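Local coordinates for protein predicted ATPase involved in replication control, Cdc46/Mcm family (Methanopyrus kandleri AV19, PDB 3F8T) that belongs to the MCM family and probably binds ATP and single-stranded DNA, as in the replicative helicases of that family, at residues Leu240-Ala245 with Ala341-Ile346. The protein carries 2 engineered substitutions. Numbering follows the deposited sequence.
Sequences LHVLLA and AVLAAI
His241 ND1 accepts a hydrogen bond from Val342 N at 3.0 Å, nearly straight (171°) and in the ring plane. In a parallel pair this amide would ordinarily go to a backbone carbonyl, but Leu240 O lies 3.9 Å from Val342 N and turns to Gln228 instead. With CG anti to the carbonyl carbon (chi1 -50°), the imidazole reaches over to the neighbouring strand, and Met324 O holds NE2, so both ring nitrogens are engaged. Replacing His241 by alanine removes the ring, which is likely to leave the buried Val342 N without its acceptor and Met324 O without its partner. Beyond the histidine the backbones take over: Val242 N to Val342 O, Ala344 N to Val242 O (2.9 Å), Leu244 N to Ala344 O (2.8 Å) and Ile346 N to Leu244 O. Apolar contacts follow on both faces. On one, Leu243 CD1 meets Ala344 CB and Ile346 CG2, each at 3.8 Å, while Ala245 CB touches the same CG2. On the other, the face covered by helices 219-229 and 248-261, Leu343 CD1 comes 4.1 Å from Leu244 CG. These are adjacent inner strands of the five-stranded parallel sheet, order 2-3-4-1-5, characteristic of the AAA+ P-loop ATPase core.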
# COMPACT_ATOMS: atom_id res chain seq x y z
N LEU A 240 6.76 0.02 -11.65
CA LEU A 240 8.13 0.17 -12.15
C LEU A 240 9.14 -0.22 -11.10
O LEU A 240 8.99 0.11 -9.92
CB LEU A 240 8.41 1.62 -12.59
CG LEU A 240 7.79 2.08 -13.92
CD1 LEU A 240 7.54 3.57 -13.89
CD2 LEU A 240 8.70 1.72 -15.07
N HIS A 241 10.20 -0.90 -11.54
CA HIS A 241 11.29 -1.31 -10.66
C HIS A 241 12.58 -0.66 -11.12
O HIS A 241 12.91 -0.70 -12.31
CB HIS A 241 11.40 -2.84 -10.65
CG HIS A 241 10.09 -3.53 -10.40
ND1 HIS A 241 9.38 -3.36 -9.22
CD2 HIS A 241 9.34 -4.35 -11.17
CE1 HIS A 241 8.26 -4.06 -9.28
NE2 HIS A 241 8.20 -4.66 -10.46
N VAL A 242 13.27 -0.04 -10.18
CA VAL A 242 14.43 0.82 -10.49
C VAL A 242 15.60 0.39 -9.62
O VAL A 242 15.45 0.21 -8.41
CB VAL A 242 14.10 2.34 -10.29
CG1 VAL A 242 15.32 3.21 -10.57
CG2 VAL A 242 12.95 2.80 -11.22
N LEU A 243 16.77 0.23 -10.25
CA LEU A 243 18.00 -0.05 -9.52
C LEU A 243 18.90 1.18 -9.58
O LEU A 243 19.27 1.62 -10.66
CB LEU A 243 18.73 -1.24 -10.17
CG LEU A 243 20.12 -1.61 -9.61
CD1 LEU A 243 20.07 -1.89 -8.11
CD2 LEU A 243 20.69 -2.81 -10.38
N LEU A 244 19.23 1.72 -8.41
CA LEU A 244 20.24 2.78 -8.28
C LEU A 244 21.61 2.16 -8.15
O LEU A 244 21.85 1.33 -7.27
CB LEU A 244 19.98 3.60 -7.03
CG LEU A 244 18.74 4.45 -6.83
CD1 LEU A 244 19.02 5.39 -5.68
CD2 LEU A 244 18.40 5.23 -8.09
N ALA A 245 22.54 2.56 -9.03
CA ALA A 245 23.90 2.08 -8.92
C ALA A 245 24.84 3.25 -8.61
O ALA A 245 25.14 4.06 -9.49
CB ALA A 245 24.31 1.37 -10.19
N ALA A 341 6.58 -1.54 -5.73
CA ALA A 341 7.52 -1.06 -6.75
C ALA A 341 8.89 -1.16 -6.08
O ALA A 341 9.09 -0.57 -5.02
CB ALA A 341 7.18 0.39 -7.14
N VAL A 342 9.80 -1.92 -6.67
CA VAL A 342 11.09 -2.18 -6.03
C VAL A 342 12.09 -1.07 -6.40
O VAL A 342 12.44 -0.89 -7.58
CB VAL A 342 11.64 -3.56 -6.40
CG1 VAL A 342 13.08 -3.73 -5.87
CG2 VAL A 342 10.71 -4.67 -5.84
N LEU A 343 12.53 -0.36 -5.37
CA LEU A 343 13.60 0.64 -5.48
C LEU A 343 14.82 0.08 -4.78
O LEU A 343 14.93 0.13 -3.57
CB LEU A 343 13.19 1.97 -4.86
CG LEU A 343 14.33 3.03 -4.82
CD1 LEU A 343 14.90 3.31 -6.20
CD2 LEU A 343 13.81 4.27 -4.20
N ALA A 344 15.73 -0.47 -5.57
CA ALA A 344 16.91 -1.13 -5.04
C ALA A 344 18.13 -0.23 -5.21
O ALA A 344 18.12 0.69 -6.03
CB ALA A 344 17.11 -2.42 -5.74
N ALA A 345 19.15 -0.49 -4.40
CA ALA A 345 20.44 0.19 -4.52
C ALA A 345 21.58 -0.82 -4.47
O ALA A 345 21.56 -1.77 -3.66
CB ALA A 345 20.59 1.23 -3.45
N ILE A 346 22.58 -0.62 -5.32
CA ILE A 346 23.75 -1.50 -5.35
C ILE A 346 25.02 -0.66 -5.43
O ILE A 346 25.06 0.37 -6.11
CB ILE A 346 23.70 -2.50 -6.52
CG1 ILE A 346 24.76 -3.59 -6.37
CG2 ILE A 346 23.86 -1.79 -7.89
CD1 ILE A 346 24.45 -4.86 -7.16